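Local coordinates for L protein (CAS virus, PDB 5MV0), which probably serves as the cap-snatching endonuclease of the viral polymerase, cutting capped host RNA to prime viral transcription, at residues Y25-I30 against H61-I66; L37-I42 against Q177-E182; I48-C53 against V86-T91. All blocks are in the same frame, centred on the assembly; numbering follows the deposited sequence. Where two conformers were deposited one is given.

Interaction 1 (Y25-I30 against H61-I66); sequences YKQSSI and HNTKEI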
loop_
_atom_site.group_PDB
_atom_site.type_symbol
_atom_site.label_atom_id
_atom_site.label_comp_id
_atom_site.label_asym_id
_atom_site.label_seq_id
_atom_site.Cartn_x
_atom_site.Cartn_y
_atom_site.Cartn_z
ATOM N N TYR B 25 -6.359 -1.125 -0.881
ATOM C CA TYR B 25 -6.236 -0.346 -2.115
ATOM C C TYR B 25 -7.467 -0.506 -2.999
ATOM O O TYR B 25 -7.939 0.465 -3.607
ATOM C CB TYR B 25 -4.979 -0.765 -2.890
ATOM C CG TYR B 25 -4.979 -0.278 -4.332
ATOM C CD1 TYR B 25 -5.305 -1.138 -5.378
ATOM C CD2 TYR B 25 -4.682 1.050 -4.638
ATOM C CE1 TYR B 25 -5.321 -0.700 -6.693
ATOM C CE2 TYR B 25 -4.698 1.497 -5.953
ATOM C CZ TYR B 25 -5.018 0.619 -6.969
ATOM O OH TYR B 25 -5.053 1.061 -8.265
ATOM N N LYS B 26 -8.001 -1.723 -3.089
ATOM C CA LYS B 26 -9.084 -1.948 -4.049
ATOM C C LYS B 26 -10.392 -1.316 -3.602
ATOM O O LYS B 26 -11.299 -1.145 -4.418
ATOM C CB LYS B 26 -9.285 -3.444 -4.298
ATOM C CG LYS B 26 -9.437 -4.298 -3.048
ATOM C CD LYS B 26 -9.503 -5.780 -3.419
ATOM C CE LYS B 26 -9.463 -6.670 -2.182
ATOM N NZ LYS B 26 -8.121 -6.608 -1.509
ATOM N N GLN B 27 -10.500 -0.943 -2.334
ATOM C CA GLN B 27 -11.696 -0.340 -1.774
ATOM C C GLN B 27 -11.565 1.161 -1.580
ATOM O O GLN B 27 -12.467 1.784 -1.014
ATOM C CB GLN B 27 -12.024 -0.988 -0.433
ATOM C CG GLN B 27 -12.490 -2.413 -0.527
ATOM C CD GLN B 27 -12.966 -2.902 0.808
ATOM O OE1 GLN B 27 -12.157 -3.199 1.693
ATOM N NE2 GLN B 27 -14.287 -2.960 0.985
ATOM N N SER B 28 -10.468 1.760 -2.023
ATOM C CA SER B 28 -10.238 3.157 -1.709
ATOM C C SER B 28 -9.930 3.931 -2.978
ATOM O O SER B 28 -9.979 3.403 -4.094
ATOM C CB SER B 28 -9.120 3.303 -0.673
ATOM O OG SER B 28 -9.277 4.522 0.044
ATOM N N SER B 29 -9.621 5.210 -2.794
ATOM C CA SER B 29 -9.413 6.099 -3.922
ATOM C C SER B 29 -8.688 7.332 -3.430
ATOM O O SER B 29 -8.838 7.752 -2.277
ATOM C CB SER B 29 -10.733 6.508 -4.588
ATOM O OG SER B 29 -11.628 7.085 -3.646
ATOM N N ILE B 30 -7.910 7.912 -4.326
ATOM C CA ILE B 30 -7.147 9.104 -4.033
ATOM C C ILE B 30 -7.401 10.080 -5.178
ATOM O O ILE B 30 -7.045 9.803 -6.329
ATOM C CB ILE B 30 -5.652 8.795 -3.851
ATOM C CG1 ILE B 30 -4.903 10.056 -3.488
ATOM C CG2 ILE B 30 -5.051 8.091 -5.051
ATOM C CD1 ILE B 30 -4.955 10.257 -2.051
ATOM N N HIS B 61 -13.044 -10.706 4.943
ATOM C CA HIS B 61 -13.562 -9.355 4.739
ATOM C C HIS B 61 -14.301 -9.301 3.409
ATOM O O HIS B 61 -13.724 -9.602 2.356
ATOM C CB HIS B 61 -12.422 -8.344 4.760
ATOM C CG HIS B 61 -12.866 -6.915 4.747
ATOM N ND1 HIS B 61 -12.044 -5.891 4.319
ATOM C CD2 HIS B 61 -14.025 -6.330 5.135
ATOM C CE1 HIS B 61 -12.686 -4.740 4.427
ATOM N NE2 HIS B 61 -13.888 -4.978 4.925
ATOM N N ASN B 62 -15.569 -8.902 3.450
ATOM C CA ASN B 62 -16.481 -9.065 2.310
ATOM C C ASN B 62 -16.385 -7.886 1.330
ATOM O O ASN B 62 -17.363 -7.192 1.048
ATOM C CB ASN B 62 -17.908 -9.243 2.821
ATOM C CG ASN B 62 -18.908 -9.499 1.712
ATOM O OD1 ASN B 62 -18.542 -9.889 0.601
ATOM N ND2 ASN B 62 -20.187 -9.294 2.014
ATOM N N THR B 63 -15.188 -7.697 0.763
ATOM C CA THR B 63 -14.966 -6.591 -0.171
ATOM C C THR B 63 -15.672 -6.780 -1.513
ATOM O O THR B 63 -15.880 -5.795 -2.229
ATOM C CB THR B 63 -13.467 -6.385 -0.425
ATOM O OG1 THR B 63 -12.928 -7.533 -1.090
ATOM C CG2 THR B 63 -12.728 -6.171 0.880
ATOM N N LYS B 64 -16.018 -8.006 -1.897
ATOM C CA LYS B 64 -16.804 -8.162 -3.111
ATOM C C LYS B 64 -18.283 -7.919 -2.867
ATOM O O LYS B 64 -19.064 -7.952 -3.818
ATOM C CB LYS B 64 -16.591 -9.549 -3.714
ATOM C CG LYS B 64 -15.151 -9.785 -4.155
ATOM C CD LYS B 64 -15.002 -11.162 -4.728
ATOM C CE LYS B 64 -13.751 -11.850 -4.236
ATOM N NZ LYS B 64 -13.671 -13.211 -4.843
ATOM N N GLU B 65 -18.664 -7.704 -1.608
ATOM C CA GLU B 65 -20.019 -7.318 -1.227
ATOM C C GLU B 65 -21.044 -8.352 -1.681
ATOM O O GLU B 65 -22.105 -8.012 -2.208
ATOM C CB GLU B 65 -20.356 -5.919 -1.758
ATOM C CG GLU B 65 -19.386 -4.869 -1.240
ATOM C CD GLU B 65 -19.794 -3.447 -1.563
ATOM O OE1 GLU B 65 -20.639 -3.242 -2.455
ATOM O OE2 GLU B 65 -19.257 -2.530 -0.914
ATOM N N ILE B 66 -20.728 -9.633 -1.494
ATOM C CA ILE B 66 -21.752 -10.642 -1.705
ATOM C C ILE B 66 -22.801 -10.526 -0.602
ATOM O O ILE B 66 -22.525 -10.074 0.522
ATOM C CB ILE B 66 -21.166 -12.065 -1.773
ATOM C CG1 ILE B 66 -20.563 -12.480 -0.433
ATOM C CG2 ILE B 66 -20.135 -12.173 -2.908
ATOM C CD1 ILE B 66 -20.139 -13.932 -0.413
HETATM O O HOH W 1 -16.028 -3.324 -1.485
#
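Q27 carries its amide up to the methyl of T63, the two side chains crossing at nearly a right angle, with Q27 CD 3.3 Å from T63 CG2. The methyl is directed there with CG2 anti to the carbonyl carbon of T63, OG1 taking the place between the backbone N and C (chi1 65°). T63 CG2 also lies over one face of the H61 ring, offset toward the rim. Q27 OE1 reaches the same imidazole obliquely, 3.2 Å from H61 CE1, with the amide and ring planes 66° apart. Q27 NE2 donates to a water at 3.0 Å, which in turn donates to the backbone O of T63 over 2.6 Å. At the flank, K26 CE passes 3.7 Å from T63 OG1, while its ammonium bends back to the carbonyl of D23. The contact thus joins the 3-10 turn after helix 4-20 to the turn that follows strand 60-61, with H61 NE2 bonded to E50 of helix 34-57. Q27 OE1 is buried without a partner, although a second conformer of Q27 makes this doubtful; the direct contact is van der Waals, and in the conformer given the polar link is one water.

Interaction 2 (L37-I42 against Q177-E182); sequences LAMSAI and QWISEE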
loop_
_atom_site.group_PDB
_atom_site.type_symbol
_atom_site.label_atom_id
_atom_site.label_comp_id
_atom_site.label_asym_id
_atom_site.label_seq_id
_atom_site.Cartn_x
_atom_site.Cartn_y
_atom_site.Cartn_z
ATOM N N LEU B 37 -12.183 13.582 -1.659
ATOM C CA LEU B 37 -11.103 12.996 -0.872
ATOM C C LEU B 37 -11.514 12.828 0.582
ATOM O O LEU B 37 -11.214 11.800 1.212
ATOM C CB LEU B 37 -9.857 13.872 -0.970
ATOM C CG LEU B 37 -8.623 13.325 -0.243
ATOM C CD1 LEU B 37 -8.088 12.090 -0.956
ATOM C CD2 LEU B 37 -7.559 14.388 -0.141
ATOM N N ALA B 38 -12.192 13.834 1.143
ATOM C CA ALA B 38 -12.629 13.727 2.532
ATOM C C ALA B 38 -13.563 12.542 2.720
ATOM O O ALA B 38 -13.455 11.812 3.714
ATOM C CB ALA B 38 -13.312 15.023 2.997
ATOM N N MET B 39 -14.486 12.322 1.771
ATOM C CA MET B 39 -15.414 11.205 1.941
ATOM C C MET B 39 -14.701 9.868 1.776
ATOM O O MET B 39 -15.029 8.892 2.467
ATOM C CB MET B 39 -16.592 11.330 0.962
ATOM C CG MET B 39 -17.517 12.559 1.211
ATOM S SD MET B 39 -17.832 13.003 2.951
ATOM C CE MET B 39 -18.782 11.587 3.517
ATOM N N SER B 40 -13.706 9.800 0.893
ATOM C CA SER B 40 -12.928 8.569 0.769
ATOM C C SER B 40 -12.162 8.273 2.058
ATOM O O SER B 40 -12.073 7.115 2.484
ATOM C CB SER B 40 -11.978 8.676 -0.432
ATOM O OG SER B 40 -11.029 7.618 -0.413
ATOM N N ALA B 41 -11.624 9.306 2.703
ATOM C CA ALA B 41 -10.930 9.118 3.973
ATOM C C ALA B 41 -11.867 8.589 5.048
ATOM O O ALA B 41 -11.504 7.684 5.809
ATOM C CB ALA B 41 -10.310 10.442 4.412
ATOM N N ILE B 42 -13.086 9.137 5.118
ATOM C CA ILE B 42 -14.075 8.666 6.084
ATOM C C ILE B 42 -14.462 7.221 5.800
ATOM O O ILE B 42 -14.560 6.396 6.722
ATOM C CB ILE B 42 -15.292 9.609 6.079
ATOM C CG1 ILE B 42 -14.878 10.966 6.650
ATOM C CG2 ILE B 42 -16.496 8.981 6.831
ATOM C CD1 ILE B 42 -15.845 12.112 6.299
ATOM N N GLN B 177 -23.851 18.669 1.003
ATOM C CA GLN B 177 -24.305 17.828 -0.099
ATOM C C GLN B 177 -23.545 16.513 -0.180
ATOM O O GLN B 177 -23.975 15.607 -0.900
ATOM C CB GLN B 177 -24.154 18.577 -1.418
ATOM C CG GLN B 177 -25.017 19.823 -1.495
ATOM C CD GLN B 177 -24.654 20.685 -2.672
ATOM O OE1 GLN B 177 -24.355 21.866 -2.518
ATOM N NE2 GLN B 177 -24.680 20.103 -3.853
ATOM N N TRP B 178 -22.431 16.402 0.532
ATOM C CA TRP B 178 -21.595 15.212 0.532
ATOM C C TRP B 178 -21.743 14.358 1.782
ATOM O O TRP B 178 -21.465 13.156 1.722
ATOM C CB TRP B 178 -20.118 15.606 0.401
ATOM C CG TRP B 178 -19.766 16.189 -0.927
ATOM C CD1 TRP B 178 -19.993 17.466 -1.352
ATOM C CD2 TRP B 178 -19.104 15.518 -2.003
ATOM N NE1 TRP B 178 -19.515 17.627 -2.633
ATOM C CE2 TRP B 178 -18.965 16.445 -3.052
ATOM C CE3 TRP B 178 -18.620 14.222 -2.180
ATOM C CZ2 TRP B 178 -18.359 16.120 -4.256
ATOM C CZ3 TRP B 178 -18.007 13.900 -3.375
ATOM C CH2 TRP B 178 -17.884 14.846 -4.399
ATOM N N ILE B 179 -22.161 14.933 2.907
ATOM C CA ILE B 179 -22.204 14.201 4.169
ATOM C C ILE B 179 -23.434 14.642 4.954
ATOM O O ILE B 179 -23.782 15.828 4.974
ATOM C CB ILE B 179 -20.890 14.407 4.962
ATOM C CG1 ILE B 179 -20.843 13.492 6.200
ATOM C CG2 ILE B 179 -20.675 15.899 5.311
ATOM C CD1 ILE B 179 -19.472 13.497 6.911
ATOM N N SER B 180 -24.113 13.677 5.567
ATOM C CA SER B 180 -25.330 13.960 6.310
ATOM C C SER B 180 -25.014 14.646 7.639
ATOM O O SER B 180 -23.887 14.609 8.147
ATOM C CB SER B 180 -26.126 12.677 6.565
ATOM O OG SER B 180 -25.447 11.820 7.488
ATOM N N GLU B 181 -26.039 15.305 8.189
ATOM C CA GLU B 181 -25.901 15.930 9.500
ATOM C C GLU B 181 -25.493 14.913 10.563
ATOM O O GLU B 181 -24.639 15.201 11.406
ATOM C CB GLU B 181 -27.214 16.614 9.892
ATOM C CG GLU B 181 -27.573 17.828 9.013
ATOM C CD GLU B 181 -28.305 17.464 7.718
ATOM O OE1 GLU B 181 -28.460 16.253 7.386
ATOM O OE2 GLU B 181 -28.730 18.414 7.029
ATOM N N GLU B 182 -26.107 13.728 10.548
ATOM C CA GLU B 182 -25.807 12.714 11.558
ATOM C C GLU B 182 -24.363 12.237 11.459
ATOM O O GLU B 182 -23.663 12.122 12.473
ATOM C CB GLU B 182 -26.757 11.527 11.413
ATOM C CG GLU B 182 -28.197 11.800 11.800
ATOM C CD GLU B 182 -29.051 12.252 10.624
ATOM O OE1 GLU B 182 -28.531 12.886 9.676
ATOM O OE2 GLU B 182 -30.254 11.957 10.653
#
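M39 of helix 34-57 presses its bent thioether against W178 and I179, in the loop that leads into helix 181-192. That loop ends in an N-cap at S180, which starts the helix. On the tight side, the methionine folds at both its later torsions (chi2 -38°, chi3 -67°), which turns M39 CE onto the branch of the isoleucine, 3.8 Å from I179 CB. M39 CE also lies 3.6 Å from the backbone O of W178. With chi1 -172° and chi2 near 180° the side chain of I179 is extended, and its CD1 reaches I42 CD1, the two side chains meeting at about a right angle. I42 is buried further by S165 and L169 of helix 155-170 and by E183 and L187 of helix 181-192, so this end is enclosed by helices 34-57, 155-170 and 181-192. The tryptophan side is looser and partly exposed: of segment 37-42, M39 CG is the atom that touches the six-membered ring, obliquely, at 3.9 Å from W178 CE3. Here the indole stacks edge-to-face with Y35 and takes part in a cation-pi contact with K26 of the second subunit, which places this margin at the interface. Within the turn, S180 OG caps the backbone N of E183, while the two terminal methyls, I42 CD1 and I179 CD1, lie 3.9 Å apart.

Interaction 3 (I48-C53 against V86-T91); sequences IHELNC and VPDGYT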
loop_
_atom_site.group_PDB
_atom_site.type_symbol
_atom_site.label_atom_id
_atom_site.label_comp_id
_atom_site.label_asym_id
_atom_site.label_seq_id
_atom_site.Cartn_x
_atom_site.Cartn_y
_atom_site.Cartn_z
ATOM N N ILE B 48 -11.010 0.173 7.429
ATOM C CA ILE B 48 -9.919 -0.324 8.271
ATOM C C ILE B 48 -10.479 -1.055 9.496
ATOM O O ILE B 48 -10.033 -2.157 9.857
ATOM C CB ILE B 48 -8.991 0.843 8.670
ATOM C CG1 ILE B 48 -8.295 1.416 7.416
ATOM C CG2 ILE B 48 -7.971 0.401 9.717
ATOM C CD1 ILE B 48 -7.544 2.733 7.660
ATOM N N HIS B 49 -11.463 -0.447 10.153
ATOM C CA HIS B 49 -12.132 -1.099 11.277
ATOM C C HIS B 49 -12.699 -2.462 10.880
ATOM O O HIS B 49 -12.481 -3.460 11.582
ATOM C CB HIS B 49 -13.239 -0.188 11.800
ATOM C CG HIS B 49 -13.969 -0.730 12.984
ATOM N ND1 HIS B 49 -13.339 -1.040 14.171
ATOM C CD2 HIS B 49 -15.287 -0.982 13.176
ATOM C CE1 HIS B 49 -14.237 -1.467 15.043
ATOM N NE2 HIS B 49 -15.428 -1.436 14.466
ATOM N N GLU B 50 -13.454 -2.517 9.768
ATOM C CA GLU B 50 -14.011 -3.787 9.294
ATOM C C GLU B 50 -12.919 -4.808 9.049
ATOM O O GLU B 50 -13.047 -5.974 9.431
ATOM C CB GLU B 50 -14.786 -3.605 7.987
ATOM C CG GLU B 50 -16.045 -2.786 8.029
ATOM C CD GLU B 50 -16.506 -2.425 6.606
ATOM O OE1 GLU B 50 -15.920 -2.952 5.622
ATOM O OE2 GLU B 50 -17.435 -1.607 6.471
ATOM N N LEU B 51 -11.858 -4.396 8.354
ATOM C CA LEU B 51 -10.761 -5.309 8.042
ATOM C C LEU B 51 -10.166 -5.919 9.306
ATOM O O LEU B 51 -9.960 -7.136 9.390
ATOM C CB LEU B 51 -9.670 -4.573 7.260
ATOM C CG LEU B 51 -8.447 -5.430 6.917
ATOM C CD1 LEU B 51 -8.908 -6.712 6.212
ATOM C CD2 LEU B 51 -7.471 -4.654 6.048
ATOM N N ASN B 52 -9.858 -5.085 10.292
ATOM C CA ASN B 52 -9.177 -5.607 11.465
ATOM C C ASN B 52 -10.108 -6.425 12.353
ATOM O O ASN B 52 -9.658 -7.381 12.996
ATOM C CB ASN B 52 -8.522 -4.453 12.201
ATOM C CG ASN B 52 -7.323 -3.914 11.427
ATOM O OD1 ASN B 52 -6.547 -4.695 10.872
ATOM N ND2 ASN B 52 -7.185 -2.598 11.356
ATOM N N CYS B 53 -11.401 -6.094 12.388
ATOM C CA CYS B 53 -12.351 -6.980 13.062
ATOM C C CYS B 53 -12.377 -8.346 12.391
ATOM O O CYS B 53 -12.376 -9.381 13.073
ATOM C CB CYS B 53 -13.752 -6.358 13.088
ATOM S SG CYS B 53 -13.928 -4.938 14.187
ATOM N N VAL B 86 -25.814 -7.234 3.185
ATOM C CA VAL B 86 -24.404 -7.360 2.832
ATOM C C VAL B 86 -23.588 -7.255 4.108
ATOM O O VAL B 86 -23.370 -6.156 4.632
ATOM C CB VAL B 86 -23.982 -6.303 1.799
ATOM C CG1 VAL B 86 -22.484 -6.395 1.533
ATOM C CG2 VAL B 86 -24.776 -6.485 0.514
ATOM N N PRO B 87 -23.120 -8.371 4.654
ATOM C CA PRO B 87 -22.340 -8.317 5.893
ATOM C C PRO B 87 -20.940 -7.777 5.633
ATOM O O PRO B 87 -20.402 -7.858 4.526
ATOM C CB PRO B 87 -22.284 -9.777 6.339
ATOM C CG PRO B 87 -22.289 -10.535 5.032
ATOM C CD PRO B 87 -23.208 -9.741 4.111
ATOM N N ASP B 88 -20.346 -7.223 6.688
ATOM C CA ASP B 88 -18.972 -6.737 6.573
ATOM C C ASP B 88 -17.985 -7.887 6.414
ATOM O O ASP B 88 -16.953 -7.742 5.748
ATOM C CB ASP B 88 -18.614 -5.909 7.800
ATOM C CG ASP B 88 -19.377 -4.621 7.867
ATOM O OD1 ASP B 88 -19.676 -4.059 6.787
ATOM O OD2 ASP B 88 -19.685 -4.182 8.997
ATOM N N GLY B 89 -18.274 -9.023 7.027
ATOM C CA GLY B 89 -17.407 -10.175 6.907
ATOM C C GLY B 89 -18.217 -11.429 7.109
ATOM O O GLY B 89 -19.352 -11.385 7.605
ATOM N N TYR B 90 -17.628 -12.551 6.705
ATOM C CA TYR B 90 -18.294 -13.841 6.841
ATOM C C TYR B 90 -17.263 -14.953 6.746
ATOM O O TYR B 90 -16.145 -14.754 6.265
ATOM C CB TYR B 90 -19.361 -14.045 5.761
ATOM C CG TYR B 90 -18.766 -14.282 4.392
ATOM C CD1 TYR B 90 -18.595 -15.574 3.896
ATOM C CD2 TYR B 90 -18.356 -13.215 3.599
ATOM C CE1 TYR B 90 -18.034 -15.795 2.645
ATOM C CE2 TYR B 90 -17.806 -13.426 2.343
ATOM C CZ TYR B 90 -17.646 -14.720 1.873
ATOM O OH TYR B 90 -17.095 -14.936 0.634
ATOM N N THR B 91 -17.663 -16.136 7.199
ATOM C CA THR B 91 -16.947 -17.347 6.836
ATOM C C THR B 91 -17.918 -18.519 6.890
ATOM O O THR B 91 -18.894 -18.504 7.647
ATOM C CB THR B 91 -15.725 -17.595 7.736
ATOM O OG1 THR B 91 -14.876 -18.571 7.115
ATOM C CG2 THR B 91 -16.143 -18.086 9.117
#
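Helix 34-57 passes the start of strand 89-93 most closely where E50 faces D88, their CA atoms 6.4 Å apart. The contact between these segments is made by that one pair of side chains. E50 extends beyond CG to D88, with chi2 at 166°, and D88 points its shorter chain back; the two chains cross at about a right angle, yet their carboxylate planes are only 18° apart and stack. E50 OE2 and D88 OD1 come to 3.3 Å, two acceptors of like charge that are not hydrogen-bonded, while E50 CG lies 3.8 Å from D88 CG, so that the aliphatic part of the glutamate also rests against the aspartate. Each acid is hydrogen-bonded elsewhere: E50 OE1 bonds to H61 NE2, and D88 OD2 receives the backbone N of A104, in strand 98-106. With those oxygens engaged, E50 OE2 and D88 OD1 are left as the pair that meets. The P87-D88 pair fits the PD of the PD-(D/E)XK nuclease clan, and D88 also touches E103 on the adjacent strand; as in related endonucleases, this acidic cluster probably binds the catalytic divalent metal ions. H49, next to E50 in the sequence, lies against the same strand, touching A104 and T106. The backbone is irregular beside the acids, since the strand opens with a classic beta bulge, two residues, D88 and G89, set opposite the single L102. Beyond it regular backbone pairing takes over, T91 bonding to I100 on one side and Y90 to I60 of strand 60-61 on the other.

How the interactions relate
From the N terminus, interaction 1 closes the first loop, bringing the turn after helix 4-20 against the turn after strand 60-61 across 30 residues, mostly helix 34-57. Interactions 2 and 3 both start on that helix, inside this loop, and end beyond it, so each crosses interaction 1. Interaction 3 runs from its later turns to strand 89-93 and is nested within the 134-residue loop of interaction 2, which ties the earlier turns to the start of helix 181-192. S29 O and S40 OG, 2.9 Å apart, join interactions 1 and 2; N62 N and D88 O, also 2.9 Å apart, join interactions 1 and 3. Helix 34-57 thus links the helical part to the sheet.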